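Local coordinates for RimK domain protein ATP-grasp (PDB 5I47) that probably binds ATP and, as an ATP-grasp protein of the RimK/LysX family, probably acts as a carboxylate-amine ligase, perhaps in lysine biosynthesis, at residues L34-P37 with A38-A41; V80-A83 with A84-R87; V255-R258 with S259-R263. All coordinates share one frame; numbering follows the deposited sequence.

In the fold
Along the chain the three contacts come in series, each closing over a few residues, with none crossing or enclosing another. Interaction 1 is the turn that ends strand 31-35, at the edge of the four-stranded parallel sheet, and leads to strand 41-42 at the subunit interface. Interaction 2 leaves strand 79-80, at the other edge of that sheet, and starts helix 83-90; its centre is about 18 Å from that of interaction 1. Interaction 3 follows strand 246-253 of the ATP-grasp part and starts helix 258-262, which packs back on helix 16-27 of the preATP-grasp domain. Interactions 2 and 3 approach to about 8 Å at their nearest atoms.

Interaction 1 (L34-P37 with A38-A41); sequences LVQP and AKLA
Lys39 runs back over Gln36, the two side chains crossing at about a right angle. CG of Lys39 lies between its own backbone N and carbonyl carbon (chi1 72°), and from there the extended chain passes over the Gln36 carbonyl, CG coming to 3.1 Å from Gln36 O. Its NZ ends 3.4 Å from Gln36 OE1, a weak hydrogen bond. The other end of that amide is held more firmly, since Gln36 NE2 donates to the backbone oxygen of Asp12, a bond consistent with the amide's orientation, OE1 facing the lysine. With an alanine here in place of Lys39, Gln36 OE1 would probably lose its weak ammonium partner, and the Gln36 carbonyl the aliphatic chain that crosses it. Below the side chains, two successive backbone bonds wind the chain into a short 3-10-like turn: Lys39 N to Gln36 O at 3.3 Å and Leu40 N to Pro37 O at 3.0 Å. Leu40 turns its branch the other way, toward the proline: CD1 lies 3.7 Å from Pro37 CA, and CD2 meets Val35 CG1 at 4.3 Å. Val35 also packs on Phe52 and Leu40 on Ala49, so this apolar side is buried. The turn leaves strand 31-35, whose Val35 bonds through its backbone to Leu9 and Ala11 around the neighbouring strand 6-10, and delivers the chain to Ala41, which pairs antiparallel with a strand of the second subunit.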
loop_
_atom_site.group_PDB
_atom_site.type_symbol
_atom_site.label_atom_id
_atom_site.label_comp_id
_atom_site.label_asym_id
_atom_site.label_seq_id
_atom_site.Cartn_x
_atom_site.Cartn_y
_atom_site.Cartn_z
ATOM N N LEU B 34 20.118 18.792 0.970
ATOM C CA LEU B 34 19.527 17.874 0.005
ATOM C C LEU B 34 19.913 16.444 0.368
ATOM O O LEU B 34 21.099 16.129 0.499
ATOM C CB LEU B 34 19.988 18.209 -1.410
ATOM C CG LEU B 34 19.504 17.254 -2.505
ATOM C CD1 LEU B 34 18.007 17.389 -2.726
ATOM C CD2 LEU B 34 20.256 17.480 -3.800
ATOM N N VAL B 35 18.914 15.585 0.550
ATOM C CA VAL B 35 19.130 14.164 0.803
ATOM C C VAL B 35 18.383 13.401 -0.278
ATOM O O VAL B 35 17.145 13.372 -0.288
ATOM C CB VAL B 35 18.665 13.740 2.203
ATOM C CG1 VAL B 35 18.936 12.260 2.418
ATOM C CG2 VAL B 35 19.359 14.573 3.269
ATOM N N GLN B 36 19.126 12.794 -1.191
ATOM C CA GLN B 36 18.518 12.068 -2.294
ATOM C C GLN B 36 18.067 10.693 -1.815
ATOM O O GLN B 36 18.896 9.920 -1.322
ATOM C CB GLN B 36 19.503 11.941 -3.450
ATOM C CG GLN B 36 20.030 13.282 -3.960
ATOM C CD GLN B 36 21.139 13.132 -4.989
ATOM O OE1 GLN B 36 22.221 12.628 -4.687
ATOM N NE2 GLN B 36 20.873 13.571 -6.213
ATOM N N PRO B 37 16.776 10.360 -1.912
ATOM C CA PRO B 37 16.326 9.034 -1.462
ATOM C C PRO B 37 16.882 7.892 -2.293
ATOM O O PRO B 37 16.911 6.755 -1.807
ATOM C CB PRO B 37 14.798 9.116 -1.585
ATOM C CG PRO B 37 14.487 10.572 -1.620
ATOM C CD PRO B 37 15.649 11.215 -2.315
ATOM N N ALA B 38 17.329 8.154 -3.524
ATOM C CA ALA B 38 17.875 7.087 -4.352
ATOM C C ALA B 38 19.113 6.449 -3.735
ATOM O O ALA B 38 19.437 5.305 -4.068
ATOM C CB ALA B 38 18.200 7.620 -5.748
ATOM N N LYS B 39 19.800 7.149 -2.836
ATOM C CA LYS B 39 21.007 6.640 -2.202
ATOM C C LYS B 39 20.757 6.132 -0.789
ATOM O O LYS B 39 21.715 5.865 -0.057
ATOM C CB LYS B 39 22.086 7.728 -2.185
ATOM C CG LYS B 39 21.808 8.863 -1.206
ATOM C CD LYS B 39 22.440 10.182 -1.654
ATOM C CE LYS B 39 22.031 11.332 -0.725
ATOM N NZ LYS B 39 22.346 12.677 -1.290
ATOM N N LEU B 40 19.497 5.990 -0.387
ATOM C CA LEU B 40 19.143 5.609 0.976
ATOM C C LEU B 40 18.911 4.103 1.043
ATOM O O LEU B 40 17.951 3.589 0.460
ATOM C CB LEU B 40 17.912 6.379 1.448
ATOM C CG LEU B 40 18.126 7.860 1.765
ATOM C CD1 LEU B 40 16.821 8.513 2.172
ATOM C CD2 LEU B 40 19.160 8.013 2.863
ATOM N N ALA B 41 19.794 3.402 1.750
ATOM C CA ALA B 41 19.643 1.982 2.068
ATOM C C ALA B 41 19.489 1.882 3.584
ATOM O O ALA B 41 20.477 1.795 4.318
ATOM C CB ALA B 41 20.830 1.164 1.563
#

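Interaction 2 (V80-A83 with A84-R87); sequences VNRA and ATAR
Arg82 and Thr85 meet at the start of helix 83-90, where Arg82 holds the N-cap position. The regular backbone bonds come first: Ala86 N to Arg82 O and Arg87 N to Ala83 O, both 2.8 Å, open the helix. Among side chains, Arg82 bends at chi3 (65°) to bring NH2 within 2.9 Å of Thr85 OG1. At 129° this bond is bent and weak, although OG1 lies at the guanidinium edge, near its plane; the stronger partner of NH2 is the backbone oxygen of Thr232. Looser contacts fill in around these. Thr85 CG2 faces the Asn81 side chain, 4.1 Å from its CB. Further along, the Arg87 guanidinium lays one face over the Ala83 carbonyl, whose oxygen stands 3.9 Å above the plane. Ala83 packs on Ala69 and Ala70, Ala86 on Ala66, all of helix 63-74. Chemically, the helix start probably depends more on its backbone bonds than on the weak Arg82-Thr85 bond, while the longer polar side chains of Asn81 and Arg82 bond to the main chain of Thr234 and Thr232 (Thr234 N to Asn81 OD1, Arg82 NH2 to Thr232 O), tying the preATP-grasp domain to the ATP-grasp part.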
loop_
_atom_site.group_PDB
_atom_site.type_symbol
_atom_site.label_atom_id
_atom_site.label_comp_id
_atom_site.label_asym_id
_atom_site.label_seq_id
_atom_site.Cartn_x
_atom_site.Cartn_y
_atom_site.Cartn_z
ATOM N N VAL B 80 8.031 15.298 7.671
ATOM C CA VAL B 80 6.870 16.010 7.160
ATOM C C VAL B 80 6.815 15.764 5.657
ATOM O O VAL B 80 7.766 16.095 4.949
ATOM C CB VAL B 80 6.933 17.511 7.479
ATOM C CG1 VAL B 80 5.868 18.267 6.697
ATOM C CG2 VAL B 80 6.772 17.739 8.974
ATOM N N ASN B 81 5.722 15.190 5.159
ATOM C CA ASN B 81 4.552 14.856 5.959
ATOM C C ASN B 81 4.747 13.599 6.800
ATOM O O ASN B 81 5.485 12.691 6.414
ATOM C CB ASN B 81 3.334 14.678 5.048
ATOM C CG ASN B 81 2.886 15.978 4.414
ATOM O OD1 ASN B 81 2.330 16.848 5.085
ATOM N ND2 ASN B 81 3.115 16.115 3.114
ATOM N N ARG B 82 4.083 13.568 7.956
ATOM C CA ARG B 82 4.110 12.388 8.809
ATOM C C ARG B 82 3.603 11.173 8.040
ATOM O O ARG B 82 2.821 11.294 7.091
ATOM C CB ARG B 82 3.266 12.617 10.063
ATOM C CG ARG B 82 1.769 12.551 9.829
ATOM C CD ARG B 82 1.004 12.924 11.095
ATOM N NE ARG B 82 1.237 14.319 11.462
ATOM C CZ ARG B 82 0.523 15.342 11.002
ATOM N NH1 ARG B 82 0.812 16.582 11.386
ATOM N NH2 ARG B 82 -0.480 15.130 10.159
ATOM N N ALA B 83 4.069 9.989 8.458
ATOM C CA ALA B 83 3.824 8.768 7.695
ATOM C C ALA B 83 2.342 8.578 7.393
ATOM O O ALA B 83 1.958 8.300 6.250
ATOM C CB ALA B 83 4.377 7.558 8.451
ATOM N N ALA B 84 1.491 8.745 8.409
ATOM C CA ALA B 84 0.062 8.496 8.233
ATOM C C ALA B 84 -0.547 9.434 7.202
ATOM O O ALA B 84 -1.391 9.018 6.398
ATOM C CB ALA B 84 -0.663 8.632 9.568
ATOM N N THR B 85 -0.146 10.708 7.217
ATOM C CA THR B 85 -0.623 11.645 6.206
ATOM C C THR B 85 -0.054 11.305 4.834
ATOM O O THR B 85 -0.781 11.312 3.834
ATOM C CB THR B 85 -0.260 13.073 6.610
ATOM O OG1 THR B 85 -0.928 13.402 7.835
ATOM C CG2 THR B 85 -0.677 14.057 5.538
ATOM N N ALA B 86 1.241 10.986 4.772
ATOM C CA ALA B 86 1.836 10.546 3.516
ATOM C C ALA B 86 1.119 9.326 2.958
ATOM O O ALA B 86 1.020 9.173 1.736
ATOM C CB ALA B 86 3.321 10.247 3.715
ATOM N N ARG B 87 0.606 8.452 3.827
ATOM C CA ARG B 87 -0.168 7.311 3.343
ATOM C C ARG B 87 -1.477 7.762 2.702
ATOM O O ARG B 87 -1.901 7.200 1.687
ATOM C CB ARG B 87 -0.433 6.324 4.482
ATOM C CG ARG B 87 0.500 5.122 4.478
ATOM C CD ARG B 87 0.235 4.164 5.637
ATOM N NE ARG B 87 1.127 4.404 6.769
ATOM C CZ ARG B 87 0.745 4.935 7.925
ATOM N NH1 ARG B 87 -0.524 5.271 8.111
ATOM N NH2 ARG B 87 1.628 5.122 8.898
#

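Interaction 3 (V255-R258 with S259-R263); sequences VDFR and SLSGR
Ser261 N donates to Phe257 O at 3.1 Å with an angle of 160°, the first full turn of helix 258-262, for which Phe257 is the N-cap residue. This short helix follows strand 246-253 in the ATP-grasp part of the chain. The same oxygen receives a second, weak bond from Ser261 OG at 3.4 Å. That bond is possible because OG stands anti to the carbonyl carbon, beside its own backbone N (chi1 -84°), which points it back at the Phe257 carbonyl. One residue on, Gly262 N reaches Arg258 O at 3.1 Å, but the angle of 135° makes it weak. Ser259 OG uses its own partner beyond the helix, the backbone oxygen of Tyr209. A long, weak ion pair links Arg258 NH2 to Glu17.

Beyond these bonds, Phe257, Leu260 and Ser261 all touch Val267, and each also packs on other parts of the fold. The buried Phe257 ring settles among Glu17 and Leu21 of helix 16-27 and Val267 and Ala268 of helix 267-275, so one ring joins the preATP-grasp domain to the C-terminal helix. Leu260 reaches Ala191 of strand 190-196, while Ser261 lies against Leu20. The helix is thus wedged between helix 16-27, helix 267-275 and that strand. Where the ring meets the helix, Ser261 OG comes at its edge, in the plane of the phenyl group, 3.6 Å from Phe257 CD1.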
loop_
_atom_site.group_PDB
_atom_site.type_symbol
_atom_site.label_atom_id
_atom_site.label_comp_id
_atom_site.label_asym_id
_atom_site.label_seq_id
_atom_site.Cartn_x
_atom_site.Cartn_y
_atom_site.Cartn_z
ATOM N N VAL B 255 4.394 20.143 -3.575
ATOM C CA VAL B 255 5.641 20.150 -4.332
ATOM C C VAL B 255 5.872 21.496 -5.003
ATOM O O VAL B 255 6.975 22.044 -4.954
ATOM C CB VAL B 255 5.640 19.001 -5.363
ATOM C CG1 VAL B 255 6.870 19.082 -6.245
ATOM C CG2 VAL B 255 5.582 17.653 -4.658
ATOM N N ASP B 256 4.836 22.050 -5.631
ATOM C CA ASP B 256 4.922 23.330 -6.325
ATOM C C ASP B 256 4.235 24.398 -5.483
ATOM O O ASP B 256 3.003 24.451 -5.425
ATOM C CB ASP B 256 4.277 23.249 -7.708
ATOM C CG ASP B 256 4.578 21.949 -8.420
ATOM O OD1 ASP B 256 5.753 21.520 -8.414
ATOM O OD2 ASP B 256 3.634 21.352 -8.982
ATOM N N PHE B 257 5.025 25.248 -4.829
ATOM C CA PHE B 257 4.511 26.488 -4.261
ATOM C C PHE B 257 5.247 27.690 -4.844
ATOM O O PHE B 257 5.406 28.720 -4.185
ATOM C CB PHE B 257 4.572 26.478 -2.732
ATOM C CG PHE B 257 5.939 26.219 -2.159
ATOM C CD1 PHE B 257 6.790 27.269 -1.855
ATOM C CD2 PHE B 257 6.350 24.928 -1.874
ATOM C CE1 PHE B 257 8.036 27.034 -1.304
ATOM C CE2 PHE B 257 7.597 24.685 -1.327
ATOM C CZ PHE B 257 8.439 25.739 -1.039
ATOM N N ARG B 258 5.683 27.556 -6.099
ATOM C CA ARG B 258 6.375 28.637 -6.796
ATOM C C ARG B 258 5.459 29.836 -6.999
ATOM O O ARG B 258 5.794 30.964 -6.620
ATOM C CB ARG B 258 6.884 28.122 -8.143
ATOM C CG ARG B 258 8.232 28.652 -8.583
ATOM C CD ARG B 258 8.578 28.115 -9.964
ATOM N NE ARG B 258 8.473 26.659 -10.028
ATOM C CZ ARG B 258 9.505 25.836 -10.187
ATOM N NH1 ARG B 258 10.731 26.320 -10.313
ATOM N NH2 ARG B 258 9.309 24.527 -10.233
ATOM N N SER B 259 4.290 29.602 -7.605
ATOM C CA SER B 259 3.376 30.692 -7.930
ATOM C C SER B 259 2.917 31.432 -6.681
ATOM O O SER B 259 2.839 32.666 -6.675
ATOM C CB SER B 259 2.173 30.144 -8.699
ATOM O OG SER B 259 1.143 31.115 -8.798
ATOM N N LEU B 260 2.606 30.696 -5.611
ATOM C CA LEU B 260 2.092 31.338 -4.406
ATOM C C LEU B 260 3.172 32.163 -3.715
ATOM O O LEU B 260 2.891 33.249 -3.200
ATOM C CB LEU B 260 1.516 30.288 -3.456
ATOM C CG LEU B 260 0.614 30.838 -2.350
ATOM C CD1 LEU B 260 -0.562 31.595 -2.949
ATOM C CD2 LEU B 260 0.127 29.723 -1.435
ATOM N N SER B 261 4.413 31.668 -3.699
ATOM C CA SER B 261 5.526 32.461 -3.187
ATOM C C SER B 261 5.749 33.725 -4.004
ATOM O O SER B 261 6.267 34.714 -3.474
ATOM C CB SER B 261 6.808 31.631 -3.168
ATOM O OG SER B 261 6.897 30.847 -1.995
ATOM N N GLY B 262 5.363 33.712 -5.281
ATOM C CA GLY B 262 5.527 34.896 -6.106
ATOM C C GLY B 262 4.683 36.064 -5.633
ATOM O O GLY B 262 5.099 37.220 -5.732
ATOM N N ARG B 263 3.489 35.783 -5.110
ATOM C CA ARG B 263 2.595 36.835 -4.642
ATOM C C ARG B 263 2.844 37.211 -3.187
ATOM O O ARG B 263 1.909 37.607 -2.478
ATOM C CB ARG B 263 1.141 36.420 -4.855
ATOM C CG ARG B 263 0.889 35.815 -6.218
ATOM C CD ARG B 263 -0.581 35.533 -6.440
ATOM N NE ARG B 263 -0.764 34.449 -7.399
ATOM C CZ ARG B 263 -1.166 33.226 -7.071
ATOM N NH1 ARG B 263 -1.448 32.938 -5.809
ATOM N NH2 ARG B 263 -1.292 32.294 -8.005
#